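Local structure of HRDC domain-containing protein (Bifidobacterium adolescentis ATCC 15703, 3CYM) at residues A[12-17]-A[61-66]; A[285-290]-A[302-307]. The protein probably acts as a 3'-5' exonuclease of the ribonuclease D type that binds nucleic acids, although its cellular role has not been established. All blocks are in the same frame, centred on the assembly; numbering follows the deposited sequence.

Contact 1: residues A[12-17]-A[61-66]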
ATOM      1  N   GLU A  12      15.028 -21.812  -3.994  1.00 15.57           N
ATOM      2  CA  GLU A  12      15.021 -21.764  -2.529  1.00 20.13           C
ATOM      3  C   GLU A  12      16.167 -20.869  -2.041  1.00 20.48           C
ATOM      4  O   GLU A  12      17.100 -20.619  -2.802  1.00 19.85           O
ATOM      5  CB  GLU A  12      15.209 -23.167  -1.945  1.00 21.83           C
ATOM      6  CG  GLU A  12      14.127 -24.181  -2.289  1.00 27.00           C
ATOM      7  CD  GLU A  12      14.071 -25.334  -1.309  1.00 28.47           C
ATOM      8  OE1 GLU A  12      14.993 -25.451  -0.466  1.00 30.05           O
ATOM      9  OE2 GLU A  12      13.090 -26.111  -1.373  1.00 24.34           O
ATOM     10  N   PRO A  13      16.104 -20.376  -0.777  1.00 18.73           N
ATOM     11  CA  PRO A  13      17.260 -19.696  -0.192  1.00 17.55           C
ATOM     12  C   PRO A  13      18.463 -20.617  -0.061  1.00 19.60           C
ATOM     13  O   PRO A  13      18.305 -21.847  -0.025  1.00 17.97           O
ATOM     14  CB  PRO A  13      16.763 -19.308   1.207  1.00 16.76           C
ATOM     15  CG  PRO A  13      15.320 -19.234   1.080  1.00 14.58           C
ATOM     16  CD  PRO A  13      14.970 -20.365   0.167  1.00 18.97           C
ATOM     17  N   ARG A  14      19.650 -20.014   0.013  0.50 22.22           N
ATOM     18  CA  ARG A  14      20.912 -20.749   0.126  0.50 24.93           C
ATOM     19  C   ARG A  14      20.967 -21.555   1.417  0.50 24.81           C
ATOM     20  O   ARG A  14      21.522 -22.646   1.450  0.50 26.93           O
ATOM     21  CB  ARG A  14      22.108 -19.792   0.054  0.50 26.95           C
ATOM     22  CG  ARG A  14      22.149 -18.935  -1.207  0.50 29.80           C
ATOM     23  CD  ARG A  14      23.205 -17.847  -1.115  0.50 31.06           C
ATOM     24  NE  ARG A  14      22.658 -16.542  -1.486  0.50 32.72           N
ATOM     25  CZ  ARG A  14      22.387 -15.572  -0.617  0.50 32.21           C
ATOM     26  NH1 ARG A  14      22.615 -15.755   0.676  0.50 32.32           N
ATOM     27  NH2 ARG A  14      21.884 -14.420  -1.037  0.50 23.40           N
ATOM     28  N   GLU A  15      20.358 -21.017   2.468  1.00 24.32           N
ATOM     29  CA  GLU A  15      20.356 -21.652   3.782  0.50 24.86           C
ATOM     30  C   GLU A  15      19.193 -22.624   3.957  1.00 22.83           C
ATOM     31  O   GLU A  15      19.078 -23.286   4.990  1.00 24.43           O
ATOM     32  CB  GLU A  15      20.323 -20.579   4.880  0.50 26.82           C
ATOM     33  CG  GLU A  15      21.660 -20.311   5.577  0.50 29.09           C
ATOM     34  CD  GLU A  15      22.804 -19.980   4.628  0.50 32.86           C
ATOM     35  OE1 GLU A  15      23.919 -20.494   4.858  0.50 37.19           O
ATOM     36  OE2 GLU A  15      22.602 -19.206   3.666  0.50 32.63           O
ATOM     37  N   GLY A  16      18.339 -22.712   2.941  1.00 23.21           N
ATOM     38  CA  GLY A  16      17.184 -23.593   2.968  1.00 17.22           C
ATOM     39  C   GLY A  16      15.937 -22.860   3.416  1.00 21.30           C
ATOM     40  O   GLY A  16      15.994 -21.686   3.800  1.00 17.78           O
ATOM     41  N   VAL A  17      14.811 -23.567   3.367  1.00 20.50           N
ATOM     42  CA  VAL A  17      13.520 -23.035   3.796  1.00 19.22           C
ATOM     43  C   VAL A  17      13.465 -23.032   5.329  1.00 20.52           C
ATOM     44  O   VAL A  17      13.574 -24.087   5.957  1.00 17.75           O
ATOM     45  CB  VAL A  17      12.350 -23.855   3.211  1.00 18.83           C
ATOM     46  CG1 VAL A  17      11.036 -23.123   3.398  1.00 19.75           C
ATOM     47  CG2 VAL A  17      12.580 -24.119   1.740  1.00 10.41           C
ATOM     48  N   GLN A  61       9.221 -10.968   7.901  1.00 18.92           N
ATOM     49  CA  GLN A  61      10.402 -11.676   7.397  1.00 18.38           C
ATOM     50  C   GLN A  61      11.645 -10.826   7.536  1.00 16.72           C
ATOM     51  O   GLN A  61      11.649  -9.666   7.128  1.00 14.15           O
ATOM     52  CB  GLN A  61      10.247 -12.076   5.923  1.00 19.18           C
ATOM     53  CG  GLN A  61       9.005 -12.864   5.571  1.00 21.55           C
ATOM     54  CD  GLN A  61       8.034 -12.076   4.725  1.00 18.65           C
ATOM     55  OE1 GLN A  61       7.051 -11.552   5.233  1.00 16.30           O
ATOM     56  NE2 GLN A  61       8.313 -11.976   3.432  1.00 18.32           N
ATOM     57  N   PHE A  62      12.696 -11.416   8.105  1.00 17.35           N
ATOM     58  CA  PHE A  62      13.973 -10.735   8.285  1.00 14.05           C
ATOM     59  C   PHE A  62      15.156 -11.569   7.850  1.00 17.30           C
ATOM     60  O   PHE A  62      15.099 -12.789   7.863  1.00 16.27           O
ATOM     61  CB  PHE A  62      14.159 -10.302   9.740  1.00 15.56           C
ATOM     62  CG  PHE A  62      13.156  -9.295  10.187  1.00 14.82           C
ATOM     63  CD1 PHE A  62      13.105  -8.035   9.590  1.00 19.04           C
ATOM     64  CD2 PHE A  62      12.235  -9.608  11.171  1.00 18.56           C
ATOM     65  CE1 PHE A  62      12.158  -7.096   9.983  1.00 19.37           C
ATOM     66  CE2 PHE A  62      11.295  -8.668  11.575  1.00 23.03           C
ATOM     67  CZ  PHE A  62      11.251  -7.411  10.969  1.00 22.06           C
ATOM     68  N   LYS A  63      16.224 -10.888   7.450  1.00 14.70           N
ATOM     69  CA  LYS A  63      17.502 -11.529   7.223  1.00 16.88           C
ATOM     70  C   LYS A  63      18.619 -10.586   7.634  1.00 17.88           C
ATOM     71  O   LYS A  63      18.595  -9.390   7.307  1.00 22.25           O
ATOM     72  CB  LYS A  63      17.683 -11.953   5.754  1.00 14.11           C
ATOM     73  CG  LYS A  63      18.886 -12.858   5.563  1.00  8.98           C
ATOM     74  CD  LYS A  63      19.220 -13.133   4.113  1.00 13.78           C
ATOM     75  CE  LYS A  63      20.290 -14.205   4.048  1.00 14.49           C
ATOM     76  NZ  LYS A  63      20.718 -14.522   2.663  1.00 12.66           N
ATOM     77  N   ARG A  64      19.584 -11.128   8.367  1.00 14.14           N
ATOM     78  CA  ARG A  64      20.835 -10.437   8.626  1.00 16.03           C
ATOM     79  C   ARG A  64      21.970 -11.438   8.492  1.00 20.06           C
ATOM     80  O   ARG A  64      21.825 -12.595   8.889  1.00 19.15           O
ATOM     81  CB  ARG A  64      20.831  -9.822  10.019  1.00 15.21           C
ATOM     82  CG  ARG A  64      21.542  -8.500  10.083  1.00 14.81           C
ATOM     83  CD  ARG A  64      21.389  -7.825  11.420  1.00  9.62           C
ATOM     84  NE  ARG A  64      22.187  -6.609  11.428  1.00  9.59           N
ATOM     85  CZ  ARG A  64      22.536  -5.926  12.510  1.00 15.66           C
ATOM     86  NH1 ARG A  64      22.160  -6.324  13.720  1.00 13.96           N
ATOM     87  NH2 ARG A  64      23.270  -4.831  12.370  1.00 19.74           N
ATOM     88  N   ASP A  65      23.086 -10.988   7.919  1.00 27.30           N
ATOM     89  CA  ASP A  65      24.258 -11.832   7.667  1.00 30.47           C
ATOM     90  C   ASP A  65      24.759 -12.499   8.954  1.00 29.08           C
ATOM     91  O   ASP A  65      25.264 -11.832   9.856  1.00 31.01           O
ATOM     92  CB  ASP A  65      25.373 -11.004   7.009  1.00 32.09           C
ATOM     93  CG  ASP A  65      26.543 -11.857   6.525  1.00 38.37           C
ATOM     94  OD1 ASP A  65      27.674 -11.333   6.477  1.00 47.62           O
ATOM     95  OD2 ASP A  65      26.341 -13.045   6.188  1.00 45.58           O
ATOM     96  N   GLY A  66      24.571 -13.814   9.040  1.00 30.23           N
ATOM     97  CA  GLY A  66      24.976 -14.579  10.215  1.00 27.02           C
ATOM     98  C   GLY A  66      23.807 -15.084  11.034  1.00 27.28           C
ATOM     99  O   GLY A  66      23.870 -16.169  11.611  1.00 26.67           O
TER
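Lys63 NZ is salt-bridged to Glu174 OE1 and also comes up beside the guanidinium group of Arg14, a second cation, whose own NH2 is paired with Glu178 OE2. The lysine stands on strand 57-65 of the mixed sheet of a 3'-5' exonuclease domain with the RNase H-like fold, and the arginine on the loop between strands 8-9 and 20-21. Between Arg14 NH1 and Lys63 NZ, both donors, the gap is 3.0 Å, too short for a comfortable approach of like charges; as Arg14 was modelled in two conformations, this closeness is doubtful. The two glutamates probably offset the charge of the pair. Long side chains suit these places because Arg14 CA and Lys63 CA are 12.1 Å apart. Lys63 leaves the strand with CG anti to the backbone N (chi1 -169°) and stays extended to its tip, bringing the ammonium up to Arg14. Arg14 bends at chi3 (-131°), and the two chains cross at about a right angle, the ammonium lying oblique to the guanidinium.

Arg14 and Glu15 occupy the two central positions of a type I beta turn from Pro13 to Gly16. Gly16 follows with a positive phi of 95°, where a CB would press on the carbonyl O of Glu15, so glycine fits. Glu174 OE2 also accepts from the backbone N of Arg14, so one carboxylate on helix 163-174 serves both loop and strand. The strand lies near the metal site of Asp44, Glu46 and Asp172: the Lys63 side chain is about 13 Å from a bound sodium ion, and Gln61 NE2 donates to Glu46 OE2, a second-shell bond to a metal ligand. Within the turn, Gly16 N donates to Pro13 O at 3.1 Å.

Contact 2: residues A[285-290]-A[302-307]; sequences NERVRI and RYAPIQ
A first torsion of 180°, which sets CG anti to N, and a bend at chi3 (73°) let Arg287 fold its guanidinium back over Ala304 and against the amide of Gln307. The arginine belongs to a loop of the helical HRDC domain, and its partners to the short helix 304-307. Arg287 NH1 donates to Gln307 OE1 at 3.0 Å; the oxygen lies near the guanidinium plane, but the donor stands above the carbonyl plane, the two flat groups being turned 72° apart. Ala304 CB covers one guanidinium face, 3.5 Å from Arg287 NH1, and its small methyl suits so near an approach. The aliphatic part of the arginine packs too, with Arg287 CD 3.7 Å from Gln307 CB. Without the guanidinium, as with an alanine here, Gln307 OE1 would probably lose this donor, the Ala304 methyl the flat group packed on it, and Glu301 one of its two arginine partners, the other being Arg289.

Glutamine suits its buried place because its amide both accepts and donates. Gln307 NE2 is shared by two backbone carbonyls, that of Leu257 and, at 2.9 Å, Val288 O, while Val288 CB lies 3.7 Å from the same nitrogen.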
ATOM      1  N   ASN A 285     -29.768 -11.221   0.090  1.00 20.45           N
ATOM      2  CA  ASN A 285     -30.265 -12.357   0.878  1.00 21.26           C
ATOM      3  C   ASN A 285     -29.415 -13.623   0.755  1.00 20.53           C
ATOM      4  O   ASN A 285     -29.689 -14.634   1.406  1.00 17.95           O
ATOM      5  CB  ASN A 285     -31.727 -12.674   0.533  1.00 24.55           C
ATOM      6  CG  ASN A 285     -32.688 -11.641   1.072  1.00 15.30           C
ATOM      7  OD1 ASN A 285     -33.295 -11.833   2.123  1.00 24.19           O
ATOM      8  ND2 ASN A 285     -32.813 -10.527   0.368  1.00 10.46           N
ATOM      9  N   GLU A 286     -28.392 -13.569  -0.089  1.00 24.37           N
ATOM     10  CA  GLU A 286     -27.490 -14.706  -0.243  1.00 27.11           C
ATOM     11  C   GLU A 286     -26.065 -14.354   0.133  1.00 24.28           C
ATOM     12  O   GLU A 286     -25.647 -13.198   0.023  1.00 20.31           O
ATOM     13  CB  GLU A 286     -27.542 -15.265  -1.666  1.00 30.29           C
ATOM     14  CG  GLU A 286     -28.614 -16.323  -1.861  1.00 44.57           C
ATOM     15  CD  GLU A 286     -29.112 -16.395  -3.290  1.00 56.75           C
ATOM     16  OE1 GLU A 286     -28.323 -16.107  -4.219  1.00 64.54           O
ATOM     17  OE2 GLU A 286     -30.300 -16.740  -3.483  1.00 62.71           O
ATOM     18  N   ARG A 287     -25.338 -15.377   0.568  1.00 22.06           N
ATOM     19  CA  ARG A 287     -23.924 -15.290   0.904  1.00 22.19           C
ATOM     20  C   ARG A 287     -23.095 -14.918  -0.320  1.00 22.26           C
ATOM     21  O   ARG A 287     -23.345 -15.416  -1.420  1.00 29.26           O
ATOM     22  CB  ARG A 287     -23.465 -16.638   1.475  1.00 18.05           C
ATOM     23  CG  ARG A 287     -22.009 -16.702   1.861  1.00 12.99           C
ATOM     24  CD  ARG A 287     -21.705 -17.932   2.687  1.00 14.13           C
ATOM     25  NE  ARG A 287     -21.691 -19.191   1.939  1.00 18.97           N
ATOM     26  CZ  ARG A 287     -20.662 -19.650   1.229  1.00 17.88           C
ATOM     27  NH1 ARG A 287     -19.551 -18.936   1.105  1.00 19.29           N
ATOM     28  NH2 ARG A 287     -20.751 -20.827   0.621  1.00 24.12           N
ATOM     29  N   VAL A 288     -22.129 -14.025  -0.121  1.00 21.18           N
ATOM     30  CA  VAL A 288     -21.176 -13.632  -1.158  1.00 18.91           C
ATOM     31  C   VAL A 288     -20.316 -14.838  -1.543  1.00 19.59           C
ATOM     32  O   VAL A 288     -19.760 -15.516  -0.670  1.00 20.24           O
ATOM     33  CB  VAL A 288     -20.289 -12.437  -0.673  1.00 17.78           C
ATOM     34  CG1 VAL A 288     -19.116 -12.176  -1.616  1.00 16.66           C
ATOM     35  CG2 VAL A 288     -21.128 -11.178  -0.500  1.00 15.31           C
ATOM     36  N   ARG A 289     -20.233 -15.112  -2.845  1.00 24.78           N
ATOM     37  CA  ARG A 289     -19.461 -16.251  -3.342  0.50 28.59           C
ATOM     38  C   ARG A 289     -18.373 -15.809  -4.318  1.00 29.80           C
ATOM     39  O   ARG A 289     -18.656 -15.289  -5.397  1.00 28.94           O
ATOM     40  CB  ARG A 289     -20.384 -17.301  -3.978  0.50 29.68           C
ATOM     41  CG  ARG A 289     -21.262 -18.064  -2.976  0.50 31.95           C
ATOM     42  CD  ARG A 289     -20.652 -19.405  -2.563  0.50 31.33           C
ATOM     43  NE  ARG A 289     -21.117 -20.516  -3.400  0.50 34.26           N
ATOM     44  CZ  ARG A 289     -20.696 -21.778  -3.296  0.50 35.40           C
ATOM     45  NH1 ARG A 289     -21.185 -22.713  -4.100  0.50 35.61           N
ATOM     46  NH2 ARG A 289     -19.784 -22.115  -2.392  0.50 34.69           N
ATOM     47  N   ILE A 290     -17.122 -16.015  -3.922  1.00 34.73           N
ATOM     48  CA  ILE A 290     -15.996 -15.679  -4.788  1.00 41.36           C
ATOM     49  C   ILE A 290     -15.747 -16.834  -5.753  1.00 44.12           C
ATOM     50  O   ILE A 290     -15.353 -17.928  -5.335  1.00 46.16           O
ATOM     51  CB  ILE A 290     -14.694 -15.334  -3.990  1.00 43.03           C
ATOM     52  CG1 ILE A 290     -14.946 -14.232  -2.947  1.00 41.26           C
ATOM     53  CG2 ILE A 290     -13.543 -14.957  -4.945  1.00 37.84           C
ATOM     54  CD1 ILE A 290     -15.474 -12.900  -3.497  1.00 38.87           C
ATOM     55  N   ARG A 302     -13.369 -20.989   3.115  1.00 20.61           N
ATOM     56  CA  ARG A 302     -13.037 -21.137   4.535  0.50 20.13           C
ATOM     57  C   ARG A 302     -13.731 -20.096   5.404  1.00 20.50           C
ATOM     58  O   ARG A 302     -13.941 -20.313   6.597  1.00 23.40           O
ATOM     59  CB  ARG A 302     -11.525 -21.009   4.737  0.50 17.15           C
ATOM     60  CG  ARG A 302     -10.750 -22.283   4.476  0.50 17.14           C
ATOM     61  CD  ARG A 302      -9.314 -22.010   4.054  0.50 14.75           C
ATOM     62  NE  ARG A 302      -8.495 -21.387   5.095  0.50 12.27           N
ATOM     63  CZ  ARG A 302      -8.097 -20.114   5.085  0.50 15.38           C
ATOM     64  NH1 ARG A 302      -8.463 -19.299   4.093  0.50  2.00           N
ATOM     65  NH2 ARG A 302      -7.335 -19.648   6.072  0.50  2.00           N
ATOM     66  N   TYR A 303     -14.068 -18.959   4.801  1.00 20.99           N
ATOM     67  CA  TYR A 303     -14.695 -17.847   5.510  1.00 19.98           C
ATOM     68  C   TYR A 303     -16.213 -17.919   5.541  1.00 19.20           C
ATOM     69  O   TYR A 303     -16.859 -17.049   6.133  1.00 19.27           O
ATOM     70  CB  TYR A 303     -14.216 -16.511   4.931  1.00 18.76           C
ATOM     71  CG  TYR A 303     -12.766 -16.237   5.267  1.00 16.05           C
ATOM     72  CD1 TYR A 303     -12.429 -15.507   6.402  1.00 21.47           C
ATOM     73  CD2 TYR A 303     -11.731 -16.745   4.476  1.00 16.86           C
ATOM     74  CE1 TYR A 303     -11.106 -15.272   6.735  1.00 13.63           C
ATOM     75  CE2 TYR A 303     -10.402 -16.508   4.795  1.00  6.30           C
ATOM     76  CZ  TYR A 303     -10.100 -15.773   5.929  1.00 16.20           C
ATOM     77  OH  TYR A 303      -8.791 -15.522   6.262  1.00 17.51           O
ATOM     78  N   ALA A 304     -16.768 -18.965   4.923  1.00 20.16           N
ATOM     79  CA  ALA A 304     -18.222 -19.199   4.900  1.00 20.15           C
ATOM     80  C   ALA A 304     -18.914 -19.205   6.272  1.00 21.74           C
ATOM     81  O   ALA A 304     -19.956 -18.564   6.402  1.00 22.68           O
ATOM     82  CB  ALA A 304     -18.579 -20.445   4.097  1.00 18.87           C
ATOM     83  N   PRO A 305     -18.346 -19.903   7.297  1.00 24.28           N
ATOM     84  CA  PRO A 305     -18.977 -19.825   8.627  1.00 23.63           C
ATOM     85  C   PRO A 305     -19.039 -18.437   9.268  1.00 23.88           C
ATOM     86  O   PRO A 305     -19.930 -18.185  10.077  1.00 23.98           O
ATOM     87  CB  PRO A 305     -18.110 -20.759   9.478  1.00 24.93           C
ATOM     88  CG  PRO A 305     -17.520 -21.709   8.496  1.00 23.23           C
ATOM     89  CD  PRO A 305     -17.199 -20.835   7.329  1.00 19.61           C
ATOM     90  N   ILE A 306     -18.106 -17.553   8.916  1.00 25.37           N
ATOM     91  CA  ILE A 306     -18.166 -16.154   9.354  1.00 24.69           C
ATOM     92  C   ILE A 306     -19.224 -15.415   8.529  1.00 23.32           C
ATOM     93  O   ILE A 306     -20.005 -14.629   9.067  1.00 22.88           O
ATOM     94  CB  ILE A 306     -16.773 -15.436   9.290  1.00 24.15           C
ATOM     95  CG1 ILE A 306     -15.838 -15.951  10.383  1.00 30.26           C
ATOM     96  CG2 ILE A 306     -16.906 -13.933   9.503  1.00 24.82           C
ATOM     97  CD1 ILE A 306     -14.925 -17.073   9.955  1.00 33.92           C
ATOM     98  N   GLN A 307     -19.258 -15.684   7.225  1.00 20.85           N
ATOM     99  CA  GLN A 307     -20.244 -15.055   6.349  1.00 19.52           C
ATOM    100  C   GLN A 307     -21.671 -15.383   6.791  1.00 18.11           C
ATOM    101  O   GLN A 307     -22.514 -14.493   6.838  1.00 20.22           O
ATOM    102  CB  GLN A 307     -20.035 -15.473   4.902  1.00 18.41           C
ATOM    103  CG  GLN A 307     -18.787 -14.934   4.267  1.00 20.85           C
ATOM    104  CD  GLN A 307     -18.595 -15.488   2.880  1.00 27.84           C
ATOM    105  OE1 GLN A 307     -18.327 -16.676   2.709  1.00 28.34           O
ATOM    106  NE2 GLN A 307     -18.732 -14.632   1.876  1.00 22.84           N
TER

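Overall arrangement
From the N terminus, the chain first makes the turn of segment 12-17, passes through strand 20-21, helix 24-35 and strand 40-47, and returns on strand 57-65, where contact 1 closes a loop. Contact 2 opens much later and spans only 11 intervening residues, which include helix 296-301. The two loops lie in series, neither nesting nor crossing. The centres of contacts 1 and 2 are about 38 Å apart, their nearest atoms about 16 Å. Contact 1 joins the N-terminal loop to the exonuclease sheet, and contact 2 ties the loop after helix 275-279 to the short helix 304-307. Segment 302-307 also reaches the exonuclease part: Arg302 salt-bridges Asp155, to which the Tyr303 hydroxyl is hydrogen-bonded.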